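Local coordinates for protein NS1 (PDB 4KW3) that probably binds, nicks and unwinds the viral replication origin to start rolling-circle replication, the present chain being its N-terminal origin-recognition and nickase domain, at residues F207-L212 and A262-E267; Q136-I141 and G179-N184; E43-Q48 and D63-S68. One frame throughout, in Å; residues are numbered along the deposited sequence.

Contact 1: F207-L212 and A262-E267; sequences FFKNYL and ATLDNE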
loop_
_atom_site.group_PDB
_atom_site.type_symbol
_atom_site.label_atom_id
_atom_site.label_comp_id
_atom_site.label_asym_id
_atom_site.label_seq_id
_atom_site.Cartn_x
_atom_site.Cartn_y
_atom_site.Cartn_z
ATOM N N PHE A 207 1.556 15.576 3.921
ATOM C CA PHE A 207 2.188 14.674 2.974
ATOM C C PHE A 207 1.133 13.723 2.401
ATOM O O PHE A 207 1.102 13.464 1.188
ATOM C CB PHE A 207 3.351 13.920 3.604
ATOM C CG PHE A 207 3.946 12.912 2.696
ATOM C CD1 PHE A 207 4.736 13.315 1.627
ATOM C CD2 PHE A 207 3.659 11.556 2.862
ATOM C CE1 PHE A 207 5.262 12.397 0.746
ATOM C CE2 PHE A 207 4.186 10.620 1.996
ATOM C CZ PHE A 207 4.989 11.035 0.931
ATOM N N PHE A 208 0.264 13.225 3.280
ATOM C CA PHE A 208 -0.900 12.423 2.881
ATOM C C PHE A 208 -1.787 13.182 1.893
ATOM O O PHE A 208 -2.091 12.688 0.804
ATOM C CB PHE A 208 -1.723 12.052 4.127
ATOM C CG PHE A 208 -2.957 11.223 3.840
ATOM C CD1 PHE A 208 -2.892 10.093 3.029
ATOM C CD2 PHE A 208 -4.180 11.565 4.409
ATOM C CE1 PHE A 208 -4.022 9.324 2.780
ATOM C CE2 PHE A 208 -5.337 10.802 4.156
ATOM C CZ PHE A 208 -5.252 9.676 3.340
ATOM N N LYS A 209 -2.186 14.393 2.285
ATOM C CA LYS A 209 -3.129 15.189 1.515
ATOM C C LYS A 209 -2.558 15.578 0.163
ATOM O O LYS A 209 -3.253 15.478 -0.861
ATOM C CB LYS A 209 -3.520 16.459 2.269
ATOM C CG LYS A 209 -4.547 17.301 1.519
ATOM C CD LYS A 209 -4.624 18.754 1.998
ATOM C CE LYS A 209 -3.414 19.525 1.569
ATOM N NZ LYS A 209 -3.576 20.996 1.757
ATOM N N ASN A 210 -1.283 15.983 0.149
ATOM C CA ASN A 210 -0.717 16.526 -1.074
ATOM C C ASN A 210 -0.041 15.536 -1.995
ATOM O O ASN A 210 -0.049 15.746 -3.211
ATOM C CB ASN A 210 0.233 17.691 -0.770
ATOM C CG ASN A 210 -0.508 18.886 -0.289
ATOM O OD1 ASN A 210 -1.599 19.161 -0.778
ATOM N ND2 ASN A 210 0.037 19.582 0.702
ATOM N N TYR A 211 0.486 14.443 -1.451
ATOM C CA TYR A 211 1.205 13.516 -2.310
ATOM C C TYR A 211 0.460 12.187 -2.486
ATOM O O TYR A 211 0.393 11.679 -3.586
ATOM C CB TYR A 211 2.682 13.280 -1.879
ATOM C CG TYR A 211 3.285 12.185 -2.738
ATOM C CD1 TYR A 211 3.771 12.468 -4.025
ATOM C CD2 TYR A 211 3.296 10.851 -2.307
ATOM C CE1 TYR A 211 4.262 11.456 -4.849
ATOM C CE2 TYR A 211 3.787 9.834 -3.124
ATOM C CZ TYR A 211 4.263 10.146 -4.399
ATOM O OH TYR A 211 4.750 9.148 -5.219
ATOM N N LEU A 212 -0.155 11.656 -1.440
ATOM C CA LEU A 212 -0.809 10.345 -1.551
ATOM C C LEU A 212 -2.266 10.426 -2.071
ATOM O O LEU A 212 -2.675 9.613 -2.900
ATOM C CB LEU A 212 -0.753 9.609 -0.214
ATOM C CG LEU A 212 0.633 9.165 0.284
ATOM C CD1 LEU A 212 0.497 8.459 1.624
ATOM C CD2 LEU A 212 1.317 8.235 -0.737
ATOM N N ALA A 262 -10.832 17.039 -0.471
ATOM C CA ALA A 262 -11.402 18.382 -0.477
ATOM C C ALA A 262 -11.611 18.875 0.954
ATOM O O ALA A 262 -11.287 20.009 1.278
ATOM C CB ALA A 262 -12.722 18.383 -1.227
ATOM N N THR A 263 -12.158 18.012 1.807
ATOM C CA THR A 263 -12.356 18.354 3.201
ATOM C C THR A 263 -11.026 18.666 3.900
ATOM O O THR A 263 -10.915 19.679 4.584
ATOM C CB THR A 263 -13.086 17.229 3.946
ATOM O OG1 THR A 263 -14.373 17.020 3.350
ATOM C CG2 THR A 263 -13.254 17.578 5.412
ATOM N N LEU A 264 -10.015 17.809 3.724
ATOM C CA LEU A 264 -8.683 18.109 4.257
ATOM C C LEU A 264 -8.132 19.429 3.731
ATOM O O LEU A 264 -7.567 20.218 4.478
ATOM C CB LEU A 264 -7.682 16.988 3.970
ATOM C CG LEU A 264 -7.898 15.682 4.722
ATOM C CD1 LEU A 264 -6.808 14.676 4.359
ATOM C CD2 LEU A 264 -7.949 15.935 6.217
ATOM N N ASP A 265 -8.304 19.668 2.440
ATOM C CA ASP A 265 -7.698 20.832 1.812
ATOM C C ASP A 265 -8.399 22.141 2.189
ATOM O O ASP A 265 -7.779 23.198 2.224
ATOM C CB ASP A 265 -7.656 20.652 0.296
ATOM C CG ASP A 265 -6.588 21.490 -0.361
ATOM O OD1 ASP A 265 -5.541 21.739 0.287
ATOM O OD2 ASP A 265 -6.788 21.888 -1.531
ATOM N N ASN A 266 -9.682 22.067 2.505
ATOM C CA ASN A 266 -10.450 23.270 2.814
ATOM C C ASN A 266 -10.676 23.601 4.295
ATOM O O ASN A 266 -10.576 24.756 4.678
ATOM C CB ASN A 266 -11.779 23.275 2.048
ATOM C CG ASN A 266 -11.585 23.125 0.541
ATOM O OD1 ASN A 266 -12.081 22.176 -0.070
ATOM N ND2 ASN A 266 -10.866 24.066 -0.065
ATOM N N GLU A 267 -10.974 22.595 5.115
ATOM C CA GLU A 267 -11.356 22.812 6.508
ATOM C C GLU A 267 -10.255 22.451 7.484
ATOM O O GLU A 267 -10.072 23.107 8.509
ATOM C CB GLU A 267 -12.565 21.959 6.848
ATOM C CG GLU A 267 -13.605 21.990 5.764
ATOM C CD GLU A 267 -14.818 21.173 6.121
ATOM O OE1 GLU A 267 -14.842 20.620 7.253
ATOM O OE2 GLU A 267 -15.725 21.074 5.258
#
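Lys-209 reaches across from helix 204-212 to helix 257-268 and meets Leu-264 with its stem and Asp-265 with its tip. Its CB already heads for the partner helix. With chi1 at -178° the next carbon, CG, lies trans to the amide nitrogen and comes within 4.0 Å of CB of Leu-264, the two side chains sliding past each other in opposite directions. CD then passes over the backbone where Leu-264 joins Asp-265, 3.7 Å from CA of Asp-265. Here the chain bends: chi3 of 72° turns it out of the extended form, and CE comes to 3.3 Å from OD1 of Asp-265. The bend delivers NZ to the same oxygen, giving a salt bridge of 2.6 Å between Lys-209 NZ and Asp-265 OD1 in which the ammonium approaches nearly in line with the C-O bond. NZ also donates to the carbonyl oxygen of Ile-269, so Ile-269, close to the end of the chain, shares in holding it.

Further out on Leu-264, its CD1 methyl comes in at a slant to the ring of Phe-208, 4.1 Å from CD2 and just as far from CE2, the two side chains crossing at about a right angle. Leu-213 and Val-7 add to the surroundings of Leu-264.

The two short helical segments run 10.2 Å apart at an angle of 124°. Phe-208 also packs on Tyr-260 of helix 257-268 and on Thr-245 and Ile-247 of strand 241-247, while Leu-212 leans on His-117 and Ile-119 of strand 114-122. Helix 204-212 thus packs on both the sheet and helix 257-268, carrying Tyr-211, the predicted nuclease residue, near its end.

Contact 2: Q136-I141 and G179-N184; sequences QFYGLI and GVTGGN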
loop_
_atom_site.group_PDB
_atom_site.type_symbol
_atom_site.label_atom_id
_atom_site.label_comp_id
_atom_site.label_asym_id
_atom_site.label_seq_id
_atom_site.Cartn_x
_atom_site.Cartn_y
_atom_site.Cartn_z
ATOM N N GLN A 136 14.006 -4.876 9.930
ATOM C CA GLN A 136 13.030 -5.474 10.814
ATOM C C GLN A 136 11.627 -5.289 10.235
ATOM O O GLN A 136 10.843 -6.238 10.165
ATOM C CB GLN A 136 13.145 -4.827 12.193
ATOM C CG GLN A 136 12.163 -5.296 13.234
ATOM C CD GLN A 136 12.120 -4.384 14.454
ATOM O OE1 GLN A 136 12.676 -3.282 14.447
ATOM N NE2 GLN A 136 11.493 -4.861 15.525
ATOM N N PHE A 137 11.332 -4.063 9.808
ATOM C CA PHE A 137 10.038 -3.709 9.245
ATOM C C PHE A 137 9.805 -4.539 7.986
ATOM O O PHE A 137 8.730 -5.113 7.801
ATOM C CB PHE A 137 9.991 -2.212 8.931
ATOM C CG PHE A 137 8.593 -1.647 8.805
ATOM C CD1 PHE A 137 7.475 -2.478 8.835
ATOM C CD2 PHE A 137 8.401 -0.277 8.653
ATOM C CE1 PHE A 137 6.185 -1.956 8.723
ATOM C CE2 PHE A 137 7.125 0.248 8.523
ATOM C CZ PHE A 137 6.011 -0.591 8.567
ATOM N N TYR A 138 10.825 -4.595 7.136
ATOM C CA TYR A 138 10.819 -5.400 5.917
ATOM C C TYR A 138 10.467 -6.862 6.213
ATOM O O TYR A 138 9.656 -7.467 5.505
ATOM C CB TYR A 138 12.190 -5.337 5.245
ATOM C CG TYR A 138 12.253 -5.925 3.846
ATOM C CD1 TYR A 138 11.294 -5.610 2.885
ATOM C CD2 TYR A 138 13.298 -6.771 3.475
ATOM C CE1 TYR A 138 11.365 -6.140 1.594
ATOM C CE2 TYR A 138 13.375 -7.302 2.206
ATOM C CZ TYR A 138 12.405 -6.992 1.269
ATOM O OH TYR A 138 12.500 -7.527 0.010
ATOM N N GLY A 139 11.068 -7.419 7.260
ATOM C CA GLY A 139 10.858 -8.811 7.600
ATOM C C GLY A 139 9.456 -9.089 8.108
ATOM O O GLY A 139 8.840 -10.085 7.754
ATOM N N LEU A 140 8.950 -8.196 8.941
ATOM C CA LEU A 140 7.591 -8.288 9.412
ATOM C C LEU A 140 6.596 -8.212 8.240
ATOM O O LEU A 140 5.587 -8.919 8.228
ATOM C CB LEU A 140 7.320 -7.172 10.410
ATOM C CG LEU A 140 8.125 -7.208 11.708
ATOM C CD1 LEU A 140 7.786 -5.981 12.555
ATOM C CD2 LEU A 140 7.834 -8.468 12.466
ATOM N N ILE A 141 6.877 -7.345 7.266
ATOM C CA ILE A 141 5.993 -7.199 6.111
ATOM C C ILE A 141 5.986 -8.484 5.327
ATOM O O ILE A 141 4.924 -8.972 4.946
ATOM C CB ILE A 141 6.398 -6.046 5.184
ATOM C CG1 ILE A 141 5.984 -4.706 5.797
ATOM C CG2 ILE A 141 5.753 -6.199 3.809
ATOM C CD1 ILE A 141 6.581 -3.487 5.095
ATOM N N GLY A 179 19.478 -8.108 8.404
ATOM C CA GLY A 179 19.609 -6.686 8.152
ATOM C C GLY A 179 19.794 -6.250 6.717
ATOM O O GLY A 179 20.090 -5.089 6.449
ATOM N N VAL A 180 19.578 -7.161 5.786
ATOM C CA VAL A 180 19.610 -6.801 4.378
ATOM C C VAL A 180 18.188 -6.640 3.830
ATOM O O VAL A 180 17.334 -7.488 4.068
ATOM C CB VAL A 180 20.348 -7.883 3.574
ATOM C CG1 VAL A 180 20.372 -7.535 2.090
ATOM C CG2 VAL A 180 21.745 -8.048 4.116
ATOM N N THR A 181 17.940 -5.554 3.096
ATOM C CA THR A 181 16.622 -5.298 2.499
ATOM C C THR A 181 16.651 -5.268 0.977
ATOM O O THR A 181 15.597 -5.218 0.333
ATOM C CB THR A 181 16.056 -3.940 2.909
ATOM O OG1 THR A 181 16.833 -2.908 2.284
ATOM C CG2 THR A 181 16.083 -3.771 4.402
ATOM N N GLY A 182 17.852 -5.235 0.411
ATOM C CA GLY A 182 18.014 -5.142 -1.024
ATOM C C GLY A 182 17.502 -3.843 -1.609
ATOM O O GLY A 182 17.288 -3.757 -2.808
ATOM N N GLY A 183 17.308 -2.828 -0.772
ATOM C CA GLY A 183 16.743 -1.570 -1.233
ATOM C C GLY A 183 15.223 -1.541 -1.314
ATOM O O GLY A 183 14.640 -0.544 -1.732
ATOM N N ASN A 184 14.585 -2.635 -0.908
ATOM C CA ASN A 184 13.135 -2.791 -0.995
ATOM C C ASN A 184 12.390 -2.293 0.228
ATOM O O ASN A 184 11.173 -2.438 0.330
ATOM C CB ASN A 184 12.791 -4.250 -1.244
ATOM C CG ASN A 184 13.460 -4.777 -2.471
ATOM O OD1 ASN A 184 13.187 -4.316 -3.573
ATOM N ND2 ASN A 184 14.361 -5.725 -2.295
#
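The phenol ring of Tyr-138 and the amide of Asn-184 are the flat groups, their planes 26° apart. The loop 179-184 comes to the ring at a slant and from one side of its plane, spread from the CD2-CE2 bond round to the hydroxyl. Toward CD2 and CE2 it is Thr-181, whose carbonyl O is 3.6 Å from CE2 of Tyr-138 and whose CB is 4.0 Å from CD2; on the same side of the plane, CB of Asn-184 sits 3.7 Å from CE1 of Tyr-138 and 3.5 Å from its OH. The ring reaches the loop because chi1 of -170° swings CG trans to the backbone nitrogen. Ala-172 and Ala-176 of helix 160-177, Phe-20 and Met-185 also pack against the tyrosine.

Within the loop, carbonyl O of Thr-181 is gripped twice by Asn-184, through backbone N and through ND2, the latter at 2.9 Å and on a lone pair in the carbonyl plane, though the oxygen lies 31° out of that amide's plane. OG1 of Thr-181 in turn accepts from N of Gly-183 at 3.1 Å.

Residues 181-184 form a type I' beta turn, with glycines at its central, positive-phi positions, overlaid by an ST turn at Thr-181. Just before it, Gly-179 closes helix 160-177 in a Schellman motif. Together they bring the chain into strand 185-191 of the central sheet of this Rep-type nuclease domain.

Contact 3: E43-Q48 and D63-S68; sequences EQSMIQ and DDLLIS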
loop_
_atom_site.group_PDB
_atom_site.type_symbol
_atom_site.label_atom_id
_atom_site.label_comp_id
_atom_site.label_asym_id
_atom_site.label_seq_id
_atom_site.Cartn_x
_atom_site.Cartn_y
_atom_site.Cartn_z
ATOM N N GLU A 43 -9.391 -14.087 -9.242
ATOM C CA GLU A 43 -8.594 -14.201 -10.462
ATOM C C GLU A 43 -9.446 -14.077 -11.715
ATOM O O GLU A 43 -9.011 -13.490 -12.699
ATOM C CB GLU A 43 -7.709 -15.458 -10.487
ATOM C CG GLU A 43 -8.250 -16.631 -9.747
ATOM C CD GLU A 43 -7.807 -16.698 -8.300
ATOM O OE1 GLU A 43 -6.697 -17.213 -8.051
ATOM O OE2 GLU A 43 -8.590 -16.289 -7.420
ATOM N N GLN A 44 -10.675 -14.575 -11.658
ATOM C CA GLN A 44 -11.571 -14.464 -12.802
ATOM C C GLN A 44 -12.082 -13.044 -12.961
ATOM O O GLN A 44 -12.119 -12.514 -14.072
ATOM C CB GLN A 44 -12.753 -15.415 -12.668
ATOM C CG GLN A 44 -13.531 -15.549 -13.944
ATOM C CD GLN A 44 -12.653 -15.986 -15.105
ATOM O OE1 GLN A 44 -12.812 -15.507 -16.230
ATOM N NE2 GLN A 44 -11.718 -16.901 -14.837
ATOM N N SER A 45 -12.469 -12.434 -11.842
ATOM C CA SER A 45 -12.888 -11.045 -11.856
ATOM C C SER A 45 -11.827 -10.139 -12.502
ATOM O O SER A 45 -12.170 -9.289 -13.324
ATOM C CB SER A 45 -13.189 -10.572 -10.438
ATOM O OG SER A 45 -14.401 -11.122 -9.957
ATOM N N MET A 46 -10.550 -10.346 -12.164
ATOM C CA MET A 46 -9.456 -9.564 -12.743
ATOM C C MET A 46 -9.394 -9.696 -14.257
ATOM O O MET A 46 -9.192 -8.707 -14.968
ATOM C CB MET A 46 -8.088 -9.973 -12.160
ATOM C CG MET A 46 -7.937 -9.775 -10.653
ATOM S SD MET A 46 -8.389 -8.121 -10.092
ATOM C CE MET A 46 -6.934 -7.191 -10.569
ATOM N N ILE A 47 -9.593 -10.910 -14.757
ATOM C CA ILE A 47 -9.575 -11.123 -16.201
ATOM C C ILE A 47 -10.709 -10.389 -16.916
ATOM O O ILE A 47 -10.482 -9.716 -17.921
ATOM C CB ILE A 47 -9.637 -12.620 -16.542
ATOM C CG1 ILE A 47 -8.383 -13.308 -16.003
ATOM C CG2 ILE A 47 -9.737 -12.825 -18.051
ATOM C CD1 ILE A 47 -8.327 -14.769 -16.250
ATOM N N GLN A 48 -11.916 -10.512 -16.378
ATOM C CA GLN A 48 -13.089 -9.865 -16.944
ATOM C C GLN A 48 -12.909 -8.354 -16.984
ATOM O O GLN A 48 -13.354 -7.688 -17.921
ATOM C CB GLN A 48 -14.310 -10.216 -16.104
ATOM C CG GLN A 48 -15.567 -10.413 -16.897
ATOM C CD GLN A 48 -16.626 -11.100 -16.078
ATOM O OE1 GLN A 48 -16.313 -11.781 -15.093
ATOM N NE2 GLN A 48 -17.887 -10.919 -16.463
ATOM N N ASP A 63 -19.187 -1.957 -13.389
ATOM C CA ASP A 63 -19.572 -1.385 -12.098
ATOM C C ASP A 63 -19.716 -2.446 -11.000
ATOM O O ASP A 63 -19.280 -2.223 -9.878
ATOM C CB ASP A 63 -20.848 -0.566 -12.234
ATOM C CG ASP A 63 -20.689 0.607 -13.180
ATOM O OD1 ASP A 63 -19.555 1.151 -13.255
ATOM O OD2 ASP A 63 -21.690 0.942 -13.886
ATOM N N ASP A 64 -20.332 -3.587 -11.324
ATOM C CA ASP A 64 -20.505 -4.681 -10.361
ATOM C C ASP A 64 -19.196 -5.355 -10.005
ATOM O O ASP A 64 -18.892 -5.588 -8.823
ATOM C CB ASP A 64 -21.467 -5.732 -10.916
ATOM C CG ASP A 64 -22.892 -5.253 -10.928
ATOM O OD1 ASP A 64 -23.127 -4.085 -10.528
ATOM O OD2 ASP A 64 -23.770 -6.026 -11.373
ATOM N N LEU A 65 -18.433 -5.656 -11.046
ATOM C CA LEU A 65 -17.113 -6.256 -10.933
ATOM C C LEU A 65 -16.288 -5.468 -9.898
ATOM O O LEU A 65 -15.767 -6.042 -8.936
ATOM C CB LEU A 65 -16.468 -6.244 -12.314
ATOM C CG LEU A 65 -15.475 -7.301 -12.765
ATOM C CD1 LEU A 65 -15.950 -8.683 -12.351
ATOM C CD2 LEU A 65 -15.375 -7.225 -14.295
ATOM N N LEU A 66 -16.241 -4.146 -10.061
ATOM C CA LEU A 66 -15.518 -3.278 -9.135
ATOM C C LEU A 66 -16.113 -3.297 -7.736
ATOM O O LEU A 66 -15.376 -3.314 -6.750
ATOM C CB LEU A 66 -15.439 -1.848 -9.672
ATOM C CG LEU A 66 -14.537 -1.742 -10.895
ATOM C CD1 LEU A 66 -14.620 -0.368 -11.487
ATOM C CD2 LEU A 66 -13.090 -2.106 -10.507
ATOM N N ILE A 67 -17.437 -3.271 -7.638
ATOM C CA ILE A 67 -18.084 -3.436 -6.338
ATOM C C ILE A 67 -17.699 -4.771 -5.676
ATOM O O ILE A 67 -17.429 -4.809 -4.473
ATOM C CB ILE A 67 -19.630 -3.300 -6.421
ATOM C CG1 ILE A 67 -20.005 -1.844 -6.653
ATOM C CG2 ILE A 67 -20.269 -3.680 -5.112
ATOM C CD1 ILE A 67 -19.483 -0.930 -5.537
ATOM N N SER A 68 -17.589 -5.848 -6.454
ATOM C CA SER A 68 -17.319 -7.123 -5.815
ATOM C C SER A 68 -15.839 -7.212 -5.424
ATOM O O SER A 68 -15.471 -7.967 -4.532
ATOM C CB SER A 68 -17.707 -8.317 -6.701
ATOM O OG SER A 68 -16.777 -8.527 -7.744
#
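Leu-65 pushes its two methyl groups against Ser-45 and Gln-48, one turn apart on the facing helix. CD1 goes to the serine: it lies 3.8 Å from OG of Ser-45 and nearly as close to CB of the same residue. CD2 goes to the glutamine, at 3.7 Å from CB of Gln-48, with the two side chains crossing obliquely. Between these branches CG of Leu-65 sits 3.9 Å from the carbonyl O of Ser-45, so the leucine meets backbone as well as side chain. Beyond CG the Gln-48 chain runs extended, carrying its OE1 to 4.2 Å from CD1 of Leu-65. All of these are van der Waals contacts.

One step further out is Ser-68. Its OG is 4.2 Å from OG of Ser-45, and it is held in its own helix by a hydrogen bond that OG of Ser-68 donates to the carbonyl O of Leu-65, 2.9 Å away, the donor tilted 22° from the carbonyl plane. Chi1 of 75° puts that OG between the backbone N and the carbonyl carbon, from where it can reach back one turn; the bond thus ties Ser-68 to the residue whose side chain meets Ser-45 and Gln-48. Cys-52, from the loop that joins the two helices, also packs on Leu-65.

Helices 43-49 and 60-69 run roughly antiparallel, the short segments meeting at 146° with axes 10.2 Å apart. Leu-69 of the second helix touches Ser-45 and Met-46, and Ile-61 touches Gln-48. Met-46 reaches His-35 on helix 31-38, while Met-46 and Leu-66 meet the loop holding Ser-220 and Ile-219.

In the fold
The three contacts follow one another along the chain, contact 3 first and contact 1 last, and none touches another. Contacts 1 and 2 have centres about 30 Å apart and nearest atoms about 13 Å apart, yet both approach the predicted metal site: the side chain of Phe-208 is about 8 Å from that of His-117, and the side chain of Asn-184 about 9 Å from that of His-115. Tyr-211 lies on the first segment of contact 1 but takes no part in the pairing. Contact 3 is peripheral, away from these sites, its nearest atoms about 17 Å from contact 1 and about 19 Å from contact 2, which lies across the chain's centre from it.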